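Long-range contacts in cytochrome P450 (Zobellia galactanivorans, PDB 6G5O), which belongs to the cytochrome P450 superfamily of haem proteins and carries a bound protoporphyrin IX containing iron: residues N227-S232 and R337-I342; V257-R262 and N309-D314; D358-I363 and F375-I380; S4-P9 and F369-G374. One frame throughout, in Å; residues are numbered along the deposited sequence.

Contact 1: N227-S232 and R337-I342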
loop_
_atom_site.group_PDB
_atom_site.type_symbol
_atom_site.label_atom_id
_atom_site.label_comp_id
_atom_site.label_asym_id
_atom_site.label_seq_id
_atom_site.Cartn_x
_atom_site.Cartn_y
_atom_site.Cartn_z
ATOM N N ASN A 227 6.529 -4.543 0.697
ATOM C CA ASN A 227 7.411 -3.914 -0.293
ATOM C C ASN A 227 8.048 -2.585 0.178
ATOM O O ASN A 227 9.251 -2.367 -0.024
ATOM C CB ASN A 227 6.690 -3.730 -1.607
ATOM C CG ASN A 227 6.558 -5.042 -2.378
ATOM O OD1 ASN A 227 7.425 -5.948 -2.241
ATOM N ND2 ASN A 227 5.471 -5.169 -3.161
ATOM N N ALA A 228 7.273 -1.714 0.832
ATOM C CA ALA A 228 7.832 -0.487 1.411
ATOM C C ALA A 228 8.930 -0.786 2.418
ATOM O O ALA A 228 9.961 -0.110 2.461
ATOM C CB ALA A 228 6.733 0.351 2.079
ATOM N N VAL A 229 8.683 -1.755 3.291
ATOM C CA VAL A 229 9.652 -2.072 4.341
ATOM C C VAL A 229 10.942 -2.622 3.724
ATOM O O VAL A 229 12.051 -2.211 4.085
ATOM C CB VAL A 229 9.057 -3.052 5.375
ATOM C CG1 VAL A 229 10.118 -3.660 6.273
ATOM C CG2 VAL A 229 8.036 -2.331 6.232
ATOM N N THR A 230 10.769 -3.530 2.773
ATOM C CA THR A 230 11.885 -4.230 2.144
ATOM C C THR A 230 12.703 -3.247 1.284
ATOM O O THR A 230 13.936 -3.191 1.412
ATOM C CB THR A 230 11.393 -5.407 1.310
ATOM O OG1 THR A 230 10.697 -6.320 2.167
ATOM C CG2 THR A 230 12.569 -6.150 0.660
ATOM N N ASN A 231 12.008 -2.437 0.470
ATOM C CA ASN A 231 12.657 -1.442 -0.365
ATOM C C ASN A 231 13.429 -0.390 0.441
ATOM O O ASN A 231 14.500 0.070 -0.008
ATOM C CB ASN A 231 11.670 -0.802 -1.332
ATOM C CG ASN A 231 11.184 -1.777 -2.412
ATOM O OD1 ASN A 231 11.750 -2.849 -2.564
ATOM N ND2 ASN A 231 10.113 -1.423 -3.145
ATOM N N SER A 232 12.922 -0.042 1.624
ATOM C CA SER A 232 13.584 0.920 2.478
ATOM C C SER A 232 14.923 0.410 3.012
ATOM O O SER A 232 15.892 1.174 3.151
ATOM C CB SER A 232 12.684 1.305 3.639
ATOM O OG SER A 232 11.506 1.913 3.119
ATOM N N ARG A 337 2.588 4.935 7.670
ATOM C CA ARG A 337 3.545 5.960 8.011
ATOM C C ARG A 337 4.218 5.728 9.361
ATOM O O ARG A 337 5.411 5.995 9.518
ATOM C CB ARG A 337 2.886 7.324 8.036
ATOM C CG ARG A 337 2.649 7.902 6.666
ATOM C CD ARG A 337 1.731 9.113 6.794
ATOM N NE ARG A 337 1.624 9.783 5.525
ATOM C CZ ARG A 337 0.504 10.279 5.009
ATOM N NH1 ARG A 337 -0.658 10.203 5.643
ATOM N NH2 ARG A 337 0.573 10.836 3.817
ATOM N N GLN A 338 3.458 5.270 10.342
ATOM C CA GLN A 338 4.045 5.008 11.642
ATOM C C GLN A 338 5.022 3.833 11.596
ATOM O O GLN A 338 6.105 3.862 12.252
ATOM C CB GLN A 338 3.000 4.743 12.689
ATOM C CG GLN A 338 1.988 5.823 12.995
ATOM C CD GLN A 338 2.461 7.221 12.760
ATOM O OE1 GLN A 338 3.465 7.645 13.310
ATOM N NE2 GLN A 338 1.705 7.967 11.928
ATOM N N ILE A 339 4.651 2.805 10.833
ATOM C CA ILE A 339 5.540 1.665 10.648
ATOM C C ILE A 339 6.885 2.156 10.127
ATOM O O ILE A 339 7.929 1.840 10.672
ATOM C CB ILE A 339 4.967 0.659 9.623
ATOM C CG1 ILE A 339 3.946 -0.260 10.311
ATOM C CG2 ILE A 339 6.059 -0.205 9.040
ATOM C CD1 ILE A 339 3.156 -1.114 9.359
ATOM N N LEU A 340 6.834 2.929 9.056
ATOM C CA LEU A 340 8.027 3.367 8.380
ATOM C C LEU A 340 8.846 4.421 9.139
ATOM O O LEU A 340 10.096 4.344 9.079
ATOM C CB LEU A 340 7.662 3.849 6.972
ATOM C CG LEU A 340 7.133 2.759 6.056
ATOM C CD1 LEU A 340 6.559 3.345 4.783
ATOM C CD2 LEU A 340 8.246 1.753 5.717
ATOM N N LYS A 341 8.187 5.365 9.850
ATOM C CA LYS A 341 8.932 6.358 10.662
ATOM C C LYS A 341 9.717 5.628 11.763
ATOM O O LYS A 341 10.939 5.908 11.977
ATOM C CB LYS A 341 8.064 7.483 11.252
ATOM N N ILE A 342 9.031 4.700 12.445
ATOM C CA ILE A 342 9.632 3.912 13.521
ATOM C C ILE A 342 10.722 2.949 13.032
ATOM O O ILE A 342 11.777 2.859 13.652
ATOM C CB ILE A 342 8.577 3.149 14.340
ATOM C CG1 ILE A 342 7.677 4.151 15.071
ATOM C CG2 ILE A 342 9.227 2.220 15.389
ATOM C CD1 ILE A 342 6.448 3.482 15.666
#
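Where Ala228 meets Leu340, the flat group of interest is the peptide carbonyl of Ala228: Ser232 N and Ser232 OG reach its oxygen from opposite faces, and the methyl Leu340 CD2 stands 4.1 Å from Ala228 O. The pair illustrates how two long helices of the cytochrome P450 fold are joined beside the haem. Helix 223-238 corresponds to the later half of the long central helix of the family, and helix 333-350 to the L helix that follows the cysteine-containing loop. Segments 227-232 and 337-342 run nearly parallel, at 19°, their axes 10.6 Å apart at closest, a spacing bridged by methyl groups. Leu340 does most of this: its CG lies anti to the carbonyl carbon (chi1 -65°), and its two tips divide the work. Leu340 CD1 rests 4.0 Å from Ala228 CB, while Leu340 CD2 lies 4.1 Å from Val229 CG2. Beside it, Val229 and Ile339 cross at about a right angle, touching through their CG2 methyls at 4.0 Å. Leu340 also packs on Val257 and Ile261 of helix 253-264, and the side chain of Ala228 comes to within about 4 Å of the haem. The buried hydroxyl of Ser232 is satisfied within its own helix, and Ser232 OG, bonded to Ala228 O at 2.6 Å, still lies 4.2 Å from Leu340 CD2.

Contact 2: V257-R262 and N309-D314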
loop_
_atom_site.group_PDB
_atom_site.type_symbol
_atom_site.label_atom_id
_atom_site.label_comp_id
_atom_site.label_asym_id
_atom_site.label_seq_id
_atom_site.Cartn_x
_atom_site.Cartn_y
_atom_site.Cartn_z
ATOM N N VAL A 257 9.950 9.475 4.879
ATOM C CA VAL A 257 8.950 8.422 4.672
ATOM C C VAL A 257 8.111 8.742 3.456
ATOM O O VAL A 257 7.871 7.861 2.623
ATOM C CB VAL A 257 8.078 8.157 5.937
ATOM C CG1 VAL A 257 6.841 7.320 5.592
ATOM C CG2 VAL A 257 8.893 7.421 6.996
ATOM N N GLU A 258 7.701 10.007 3.325
ATOM C CA GLU A 258 6.865 10.408 2.196
ATOM C C GLU A 258 7.662 10.300 0.902
ATOM O O GLU A 258 7.109 10.028 -0.177
ATOM C CB GLU A 258 6.335 11.840 2.341
ATOM C CG GLU A 258 5.358 12.030 3.480
ATOM C CD GLU A 258 4.182 11.034 3.486
ATOM O OE1 GLU A 258 3.460 10.890 2.470
ATOM O OE2 GLU A 258 3.966 10.408 4.553
ATOM N N GLU A 259 8.963 10.563 0.987
ATOM C CA GLU A 259 9.765 10.495 -0.206
ATOM C C GLU A 259 9.939 9.043 -0.645
ATOM O O GLU A 259 9.967 8.746 -1.839
ATOM C CB GLU A 259 11.134 11.183 0.012
ATOM C CG GLU A 259 12.139 10.996 -1.118
ATOM C CD GLU A 259 11.777 11.691 -2.390
ATOM O OE1 GLU A 259 10.624 12.169 -2.541
ATOM O OE2 GLU A 259 12.668 11.802 -3.254
ATOM N N MET A 260 10.087 8.145 0.318
ATOM C CA MET A 260 10.110 6.731 0.014
ATOM C C MET A 260 8.777 6.226 -0.579
ATOM O O MET A 260 8.787 5.477 -1.531
ATOM C CB MET A 260 10.536 5.970 1.231
ATOM C CG MET A 260 12.034 6.146 1.417
ATOM S SD MET A 260 12.671 5.083 2.680
ATOM C CE MET A 260 14.266 5.899 2.965
ATOM N N ILE A 261 7.651 6.676 -0.070
ATOM C CA ILE A 261 6.398 6.292 -0.695
ATOM C C ILE A 261 6.307 6.781 -2.136
ATOM O O ILE A 261 5.830 6.079 -2.992
ATOM C CB ILE A 261 5.174 6.772 0.117
ATOM C CG1 ILE A 261 5.132 6.061 1.481
ATOM C CG2 ILE A 261 3.889 6.529 -0.655
ATOM C CD1 ILE A 261 5.216 4.551 1.408
ATOM N N ARG A 262 6.740 7.988 -2.408
ATOM C CA ARG A 262 6.746 8.531 -3.777
ATOM C C ARG A 262 7.561 7.665 -4.759
ATOM O O ARG A 262 7.095 7.262 -5.839
ATOM C CB ARG A 262 7.368 9.950 -3.795
ATOM C CG ARG A 262 7.318 10.637 -5.158
ATOM C CD ARG A 262 8.206 11.877 -5.217
ATOM N NE ARG A 262 9.639 11.561 -5.104
ATOM C CZ ARG A 262 10.386 11.164 -6.121
ATOM N NH1 ARG A 262 9.852 11.041 -7.326
ATOM N NH2 ARG A 262 11.652 10.863 -5.922
ATOM N N ASN A 309 14.071 10.801 -10.254
ATOM C CA ASN A 309 14.524 9.417 -10.244
ATOM C C ASN A 309 15.552 9.183 -9.169
ATOM O O ASN A 309 16.252 8.187 -9.163
ATOM C CB ASN A 309 14.954 8.972 -11.653
ATOM C CG ASN A 309 13.780 9.028 -12.639
ATOM O OD1 ASN A 309 13.878 9.559 -13.736
ATOM N ND2 ASN A 309 12.635 8.545 -12.202
ATOM N N GLU A 310 15.585 10.090 -8.207
ATOM C CA GLU A 310 16.411 9.970 -7.024
ATOM C C GLU A 310 15.512 10.099 -5.794
ATOM O O GLU A 310 14.405 10.655 -5.856
ATOM C CB GLU A 310 17.440 11.125 -6.945
ATOM C CG GLU A 310 18.684 10.975 -7.811
ATOM C CD GLU A 310 19.610 12.204 -7.775
ATOM O OE1 GLU A 310 20.342 12.419 -8.778
ATOM O OE2 GLU A 310 19.623 12.947 -6.752
ATOM N N ILE A 311 16.032 9.598 -4.682
ATOM C CA ILE A 311 15.461 9.839 -3.397
ATOM C C ILE A 311 16.143 11.077 -2.806
ATOM O O ILE A 311 17.332 11.033 -2.479
ATOM C CB ILE A 311 15.589 8.589 -2.508
ATOM C CG1 ILE A 311 14.482 7.590 -2.942
ATOM C CG2 ILE A 311 15.460 8.940 -1.022
ATOM C CD1 ILE A 311 14.500 6.247 -2.232
ATOM N N VAL A 312 15.382 12.166 -2.697
ATOM C CA VAL A 312 15.810 13.360 -1.987
ATOM C C VAL A 312 15.228 13.268 -0.581
ATOM O O VAL A 312 14.027 13.559 -0.347
ATOM C CB VAL A 312 15.304 14.656 -2.666
ATOM C CG1 VAL A 312 15.659 15.897 -1.833
ATOM C CG2 VAL A 312 15.845 14.775 -4.073
ATOM N N LEU A 313 16.092 12.902 0.355
ATOM C CA LEU A 313 15.694 12.426 1.664
ATOM C C LEU A 313 14.864 13.404 2.469
ATOM O O LEU A 313 14.030 12.990 3.271
ATOM C CB LEU A 313 16.949 12.032 2.460
ATOM C CG LEU A 313 16.757 11.038 3.601
ATOM C CD1 LEU A 313 16.178 9.728 3.082
ATOM C CD2 LEU A 313 18.082 10.727 4.261
ATOM N N ASP A 314 15.086 14.689 2.272
ATOM C CA ASP A 314 14.380 15.703 3.060
ATOM C C ASP A 314 13.421 16.544 2.207
ATOM O O ASP A 314 13.107 17.669 2.556
ATOM C CB ASP A 314 15.412 16.606 3.776
ATOM C CG ASP A 314 16.419 17.299 2.779
ATOM O OD1 ASP A 314 16.264 17.172 1.529
ATOM O OD2 ASP A 314 17.390 17.951 3.249
#
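Glu259 reaches from its helix to the loop at Val312 while Arg262, one turn further on, holds the other side of the same carboxylate. The glutamate chain leaves with CG anti to the backbone N (chi1 172°) and then bends at chi2, which turns its carboxylate along the helix toward the arginine. Arg262 offers a side-on grip: Arg262 NE meets Glu259 OE1 at 2.8 Å and Arg262 NH2 meets Glu259 OE2 at 3.0 Å. Both oxygens lie close to the guanidinium plane, yet the nitrogens stand well above the carboxylate plane, 42° out of it at OE1, so the two flat groups are tilted, not coplanar. Val312 N approaches OE2 from the opposite face, on its anti side, in a bond of 2.8 Å to Glu259 OE2. Glu310 O sits at the guanidinium edge, 2.8 Å from Arg262 NH2, but at an angle too poor for a hydrogen bond. The other terminal nitrogen, NH1, is held by the carbonyls of Asn299 and Pro308, and Phe305 makes a cation-pi contact with the group. Next to this polar cluster the contact is apolar: Ile311 CG2 lies 3.9 Å from Glu259 CG, and Met260 CE reaches Leu313 CD1 at 4.3 Å. Arg315, whose NE forms a salt bridge with Glu259 OE1, completes a triad. Glu259 and Arg262 are the ExxR motif of the K helix, and with the loop arginine they form the E-R-R triad characteristic of cytochromes P450.

Contact 3: D358-I363 and F375-I380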
loop_
_atom_site.group_PDB
_atom_site.type_symbol
_atom_site.label_atom_id
_atom_site.label_comp_id
_atom_site.label_asym_id
_atom_site.label_seq_id
_atom_site.Cartn_x
_atom_site.Cartn_y
_atom_site.Cartn_z
ATOM N N ASP A 358 22.371 -11.409 -1.854
ATOM C CA ASP A 358 21.775 -12.143 -2.961
ATOM C C ASP A 358 20.318 -11.793 -3.043
ATOM O O ASP A 358 19.676 -11.662 -2.018
ATOM C CB ASP A 358 21.850 -13.655 -2.743
ATOM C CG ASP A 358 21.911 -14.394 -4.045
ATOM O OD1 ASP A 358 21.012 -14.158 -4.877
ATOM O OD2 ASP A 358 22.879 -15.163 -4.269
ATOM N N TYR A 359 19.761 -11.724 -4.242
ATOM C CA TYR A 359 18.390 -11.266 -4.375
ATOM C C TYR A 359 17.747 -11.743 -5.639
ATOM O O TYR A 359 18.433 -12.181 -6.526
ATOM C CB TYR A 359 18.375 -9.736 -4.358
ATOM C CG TYR A 359 19.058 -9.052 -5.532
ATOM C CD1 TYR A 359 20.417 -8.769 -5.489
ATOM C CD2 TYR A 359 18.333 -8.674 -6.662
ATOM C CE1 TYR A 359 21.037 -8.098 -6.529
ATOM C CE2 TYR A 359 18.935 -8.017 -7.711
ATOM C CZ TYR A 359 20.291 -7.731 -7.641
ATOM O OH TYR A 359 20.889 -7.071 -8.687
ATOM N N LYS A 360 16.424 -11.649 -5.712
ATOM C CA LYS A 360 15.709 -11.810 -6.961
ATOM C C LYS A 360 14.601 -10.754 -7.005
ATOM O O LYS A 360 13.819 -10.621 -6.063
ATOM C CB LYS A 360 15.127 -13.212 -7.045
ATOM C CG LYS A 360 14.350 -13.557 -8.309
ATOM C CD LYS A 360 14.641 -14.994 -8.753
ATOM C CE LYS A 360 14.362 -16.077 -7.690
ATOM N NZ LYS A 360 12.965 -16.602 -7.739
ATOM N N GLU A 361 14.518 -10.046 -8.116
ATOM C CA GLU A 361 13.597 -8.948 -8.292
ATOM C C GLU A 361 12.187 -9.413 -8.546
ATOM O O GLU A 361 11.963 -10.422 -9.196
ATOM C CB GLU A 361 14.048 -8.058 -9.458
ATOM C CG GLU A 361 15.402 -7.360 -9.266
ATOM C CD GLU A 361 15.817 -6.473 -10.455
ATOM O OE1 GLU A 361 15.313 -6.689 -11.583
ATOM O OE2 GLU A 361 16.636 -5.521 -10.234
ATOM N N ASN A 362 11.226 -8.655 -8.029
ATOM C CA ASN A 362 9.809 -8.867 -8.331
ATOM C C ASN A 362 9.462 -7.831 -9.375
ATOM O O ASN A 362 9.474 -6.637 -9.093
ATOM C CB ASN A 362 8.993 -8.719 -7.032
ATOM C CG ASN A 362 7.480 -8.835 -7.223
ATOM O OD1 ASN A 362 6.971 -8.920 -8.326
ATOM N ND2 ASN A 362 6.749 -8.794 -6.103
ATOM N N ILE A 363 9.214 -8.298 -10.598
ATOM C CA ILE A 363 8.894 -7.457 -11.731
ATOM C C ILE A 363 7.444 -7.640 -12.051
ATOM O O ILE A 363 6.992 -8.755 -12.251
ATOM C CB ILE A 363 9.723 -7.817 -13.001
ATOM C CG1 ILE A 363 11.108 -7.207 -12.915
ATOM C CG2 ILE A 363 9.138 -7.231 -14.270
ATOM C CD1 ILE A 363 11.968 -7.805 -11.848
ATOM N N PHE A 375 11.360 -6.927 -4.345
ATOM C CA PHE A 375 12.097 -8.191 -4.369
ATOM C C PHE A 375 11.224 -9.375 -3.942
ATOM O O PHE A 375 10.416 -9.250 -3.021
ATOM C CB PHE A 375 13.253 -8.102 -3.410
ATOM C CG PHE A 375 14.179 -6.977 -3.710
ATOM C CD1 PHE A 375 15.252 -7.155 -4.570
ATOM C CD2 PHE A 375 13.967 -5.730 -3.157
ATOM C CE1 PHE A 375 16.118 -6.109 -4.842
ATOM C CE2 PHE A 375 14.845 -4.688 -3.394
ATOM C CZ PHE A 375 15.916 -4.868 -4.252
ATOM N N HIS A 376 11.397 -10.522 -4.616
ATOM C CA HIS A 376 10.796 -11.782 -4.174
ATOM C C HIS A 376 11.576 -12.256 -2.962
ATOM O O HIS A 376 11.014 -12.812 -2.019
ATOM C CB HIS A 376 10.801 -12.810 -5.300
ATOM C CG HIS A 376 9.733 -12.589 -6.336
ATOM N ND1 HIS A 376 8.397 -12.450 -6.019
ATOM C CD2 HIS A 376 9.801 -12.506 -7.687
ATOM C CE1 HIS A 376 7.689 -12.273 -7.124
ATOM N NE2 HIS A 376 8.518 -12.299 -8.151
ATOM N N ASN A 377 12.876 -12.024 -2.975
ATOM C CA ASN A 377 13.719 -12.310 -1.826
ATOM C C ASN A 377 14.969 -11.448 -1.881
ATOM O O ASN A 377 15.349 -10.993 -2.935
ATOM C CB ASN A 377 14.074 -13.827 -1.756
ATOM C CG ASN A 377 14.694 -14.346 -3.048
ATOM O OD1 ASN A 377 13.985 -14.690 -4.027
ATOM N ND2 ASN A 377 16.035 -14.361 -3.071
ATOM N N ILE A 378 15.585 -11.186 -0.734
ATOM C CA ILE A 378 16.815 -10.416 -0.700
ATOM C C ILE A 378 17.434 -10.698 0.621
ATOM O O ILE A 378 16.789 -10.496 1.649
ATOM C CB ILE A 378 16.614 -8.877 -0.911
ATOM C CG1 ILE A 378 17.929 -8.105 -0.688
ATOM C CG2 ILE A 378 15.526 -8.288 -0.018
ATOM C CD1 ILE A 378 18.057 -6.837 -1.512
ATOM N N GLN A 379 18.689 -11.169 0.593
ATOM C CA GLN A 379 19.400 -11.549 1.812
ATOM C C GLN A 379 20.216 -10.368 2.211
ATOM O O GLN A 379 20.963 -9.849 1.394
ATOM C CB GLN A 379 20.360 -12.740 1.572
ATOM C CG GLN A 379 19.721 -14.125 1.661
ATOM C CD GLN A 379 19.476 -14.594 3.085
ATOM O OE1 GLN A 379 20.148 -14.164 4.040
ATOM N NE2 GLN A 379 18.527 -15.502 3.227
ATOM N N ILE A 380 20.120 -9.957 3.471
ATOM C CA ILE A 380 20.845 -8.790 3.907
ATOM C C ILE A 380 21.450 -9.035 5.260
ATOM O O ILE A 380 20.811 -9.609 6.141
ATOM C CB ILE A 380 19.949 -7.509 3.936
ATOM C CG1 ILE A 380 19.279 -7.299 2.570
ATOM C CG2 ILE A 380 20.777 -6.281 4.278
ATOM C CD1 ILE A 380 18.561 -5.980 2.396
#
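Tyr359 packs against Phe375 and Ile378 on the close-set side of this pairing, the side that looks toward helix 223-238. Its CG sits between the backbone N and the carbonyl carbon (chi1 66°), which leaves CD2 next to Phe375 while the hydroxyl end leads away from the strand. There Tyr359 CD2 lies in the plane of the Phe375 ring, 3.8 Å from Phe375 CE1, with the ring planes at 89° and the pair oblique. Tyr359 CB also meets Ile378 CB at 4.0 Å, and Ile378 CD1 lies over one face of Phe375, toward its rim; Thr230 and Asn231 pack on these residues from the helix.

The other side is more open to solvent, with Asp358 and Lys360 exposed. Lys360 bends across Asn377, Lys360 CB 3.5 Å from Asn377 OD1. Further along, at the exposed His376, Asn362 lays its amide almost flat over the imidazole, planes 13° apart, and Asn362 CB stands 3.7 Å above the ring centroid of His376 in a CH-pi contact.

The backbones are tied by Gln379 N to Asp358 O (2.8 Å), Lys360 N to Asn377 O (3.0 Å) and the more bent bond from His376 N to Lys360 O (2.8 Å). Because His376 and Asn377 both face Lys360, the register slips by one residue: a classic beta bulge in the C-terminal hairpin of strands 351-366 and 369-384, whose sheet strand 119-121 completes.

Contact 4: S4-P9 and F369-G374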
loop_
_atom_site.group_PDB
_atom_site.type_symbol
_atom_site.label_atom_id
_atom_site.label_comp_id
_atom_site.label_asym_id
_atom_site.label_seq_id
_atom_site.Cartn_x
_atom_site.Cartn_y
_atom_site.Cartn_z
ATOM N N SER A 4 19.146 -1.387 -5.270
ATOM C CA SER A 4 17.918 -0.789 -4.694
ATOM C C SER A 4 17.210 0.190 -5.610
ATOM O O SER A 4 16.247 0.808 -5.198
ATOM C CB SER A 4 18.195 -0.085 -3.341
ATOM O OG SER A 4 19.042 1.037 -3.465
ATOM N N GLU A 5 17.668 0.326 -6.842
ATOM C CA GLU A 5 17.018 1.222 -7.783
ATOM C C GLU A 5 15.699 0.641 -8.284
ATOM O O GLU A 5 15.675 -0.531 -8.600
ATOM C CB GLU A 5 17.948 1.472 -8.971
ATOM C CG GLU A 5 17.376 2.382 -10.075
ATOM C CD GLU A 5 18.448 3.010 -10.988
ATOM O OE1 GLU A 5 19.675 2.830 -10.709
ATOM O OE2 GLU A 5 18.049 3.689 -11.988
ATOM N N LEU A 6 14.655 1.468 -8.394
ATOM C CA LEU A 6 13.444 1.132 -9.151
ATOM C C LEU A 6 13.362 2.053 -10.355
ATOM O O LEU A 6 12.987 3.221 -10.223
ATOM C CB LEU A 6 12.165 1.270 -8.312
ATOM C CG LEU A 6 11.804 0.077 -7.412
ATOM C CD1 LEU A 6 12.900 -0.130 -6.393
ATOM C CD2 LEU A 6 10.447 0.257 -6.730
ATOM N N PRO A 7 13.738 1.546 -11.538
ATOM C CA PRO A 7 13.667 2.330 -12.753
ATOM C C PRO A 7 12.242 2.713 -13.066
ATOM O O PRO A 7 11.316 2.070 -12.592
ATOM C CB PRO A 7 14.178 1.367 -13.841
ATOM C CG PRO A 7 14.951 0.328 -13.121
ATOM C CD PRO A 7 14.273 0.198 -11.787
ATOM N N ASP A 8 12.098 3.744 -13.885
ATOM C CA ASP A 8 10.823 4.244 -14.331
ATOM C C ASP A 8 10.587 3.738 -15.757
ATOM O O ASP A 8 11.014 4.375 -16.714
ATOM C CB ASP A 8 10.844 5.789 -14.279
ATOM C CG ASP A 8 9.562 6.439 -14.813
ATOM O OD1 ASP A 8 8.508 5.803 -14.803
ATOM O OD2 ASP A 8 9.611 7.617 -15.229
ATOM N N PRO A 9 9.859 2.613 -15.910
ATOM C CA PRO A 9 9.592 2.114 -17.273
ATOM C C PRO A 9 8.613 2.953 -18.078
ATOM O O PRO A 9 8.412 2.662 -19.245
ATOM C CB PRO A 9 8.925 0.767 -17.007
ATOM C CG PRO A 9 8.153 1.020 -15.756
ATOM C CD PRO A 9 9.106 1.835 -14.904
ATOM N N PHE A 369 5.200 -2.568 -20.445
ATOM C CA PHE A 369 6.009 -2.074 -19.341
ATOM C C PHE A 369 6.299 -3.184 -18.357
ATOM O O PHE A 369 5.450 -4.021 -18.052
ATOM C CB PHE A 369 5.315 -0.945 -18.607
ATOM C CG PHE A 369 4.754 0.133 -19.503
ATOM C CD1 PHE A 369 5.578 1.108 -20.041
ATOM C CD2 PHE A 369 3.394 0.203 -19.766
ATOM C CE1 PHE A 369 5.060 2.103 -20.857
ATOM C CE2 PHE A 369 2.873 1.216 -20.560
ATOM C CZ PHE A 369 3.710 2.170 -21.100
ATOM N N GLN A 370 7.531 -3.175 -17.881
ATOM C CA GLN A 370 8.010 -4.154 -16.947
ATOM C C GLN A 370 8.539 -3.326 -15.780
ATOM O O GLN A 370 9.473 -2.534 -15.945
ATOM C CB GLN A 370 9.115 -5.013 -17.598
ATOM C CG GLN A 370 8.664 -5.791 -18.848
ATOM C CD GLN A 370 7.647 -6.890 -18.549
ATOM O OE1 GLN A 370 7.963 -7.845 -17.837
ATOM N NE2 GLN A 370 6.425 -6.763 -19.088
ATOM N N ARG A 371 7.925 -3.489 -14.608
ATOM C CA ARG A 371 8.149 -2.570 -13.482
ATOM C C ARG A 371 8.657 -3.247 -12.254
ATOM O O ARG A 371 7.946 -4.017 -11.636
ATOM C CB ARG A 371 6.855 -1.840 -13.101
ATOM C CG ARG A 371 7.179 -0.604 -12.254
ATOM C CD ARG A 371 6.253 -0.279 -11.115
ATOM N NE ARG A 371 6.860 0.803 -10.332
ATOM C CZ ARG A 371 6.520 1.120 -9.093
ATOM N NH1 ARG A 371 5.539 0.461 -8.457
ATOM N NH2 ARG A 371 7.165 2.096 -8.493
ATOM N N LYS A 372 9.873 -2.932 -11.854
ATOM C CA LYS A 372 10.356 -3.409 -10.590
ATOM C C LYS A 372 9.575 -2.760 -9.447
ATOM O O LYS A 372 9.606 -1.525 -9.291
ATOM C CB LYS A 372 11.823 -3.090 -10.448
ATOM C CG LYS A 372 12.436 -3.565 -9.141
ATOM C CD LYS A 372 13.954 -3.345 -9.200
ATOM C CE LYS A 372 14.681 -3.675 -7.901
ATOM N NZ LYS A 372 16.122 -3.311 -7.919
ATOM N N VAL A 373 8.874 -3.593 -8.662
ATOM C CA VAL A 373 8.121 -3.134 -7.489
ATOM C C VAL A 373 8.839 -3.444 -6.200
ATOM O O VAL A 373 8.517 -2.864 -5.172
ATOM C CB VAL A 373 6.673 -3.708 -7.436
ATOM C CG1 VAL A 373 6.672 -5.203 -7.098
ATOM C CG2 VAL A 373 5.798 -2.925 -6.424
ATOM N N GLY A 374 9.853 -4.309 -6.262
ATOM C CA GLY A 374 10.592 -4.751 -5.094
ATOM C C GLY A 374 11.347 -6.053 -5.351
ATOM O O GLY A 374 11.891 -6.267 -6.438
#
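Lys372 stretches along the N-terminal segment and touches a succession of its residues, each with a different atom. Lys372 CB lies 4.3 Å from Pro7 CD. Lys372 CG, anti to the backbone N (chi1 -180°), meets Leu6 CG at 4.1 Å, the two side chains crossing at about a right angle. From there the chain is fully extended, and CD and CE pass beside the carbonyl of Glu5, with Lys372 CE 3.4 Å from Glu5 O. At the tip, Lys372 NZ donates to Glu5 O at 2.9 Å from a position tilted 25° out of the carbonyl plane; NZ also bonds to Lys3 O, and a long, weak ion pair links it to Glu361. The ammonium is thus held largely by main-chain oxygens. In fold terms, the contact lays the chain's first residues against strand 369-384 of the C-terminal hairpin, the two running roughly antiparallel although the N-terminal part forms no strand. Leu6 CD2 comes to 3.2 Å from Lys372 O. At the far end Pro9 takes over: Pro9 CB sits 3.5 Å from Gln370 O, and its CG packs on the aliphatic part of Arg371. The guanidinium of Arg371 is bound to Thr268 OG1, Ser265 O and Phe264 O. Just before Pro9, Asp8 OD1 accepts the N-H of Phe10 ahead of helix 11-16. Pro9 O lies at the edge of the Phe369 ring, 3.3 Å from Phe369 CD1.

Overall arrangement
The four contacts lie at different distances from the haem. In contact 1 the side chain of Ala228 is about 4 Å from the bound haem; segment 257-262 of contact 2 brings Ile261 of the haem pocket into touch with it, and contact 3 lies farther out, the side chain of Asn362 being about 14 Å from the haem. Contacts 1 and 2, centres 12 Å apart, are clamped by a salt bridge from Arg337 NE to Glu258 OE2 at 2.6 Å. Contacts 3 and 4 share strand 369-384, and Asn362 pairs with Val373 and Gly374 across the hairpin. Asn231 links contact 1 to contact 4, Asn231 ND2 lying 3.0 Å from Val373 O. Contacts 2 and 3 do not touch, their nearest atoms about 11 Å apart.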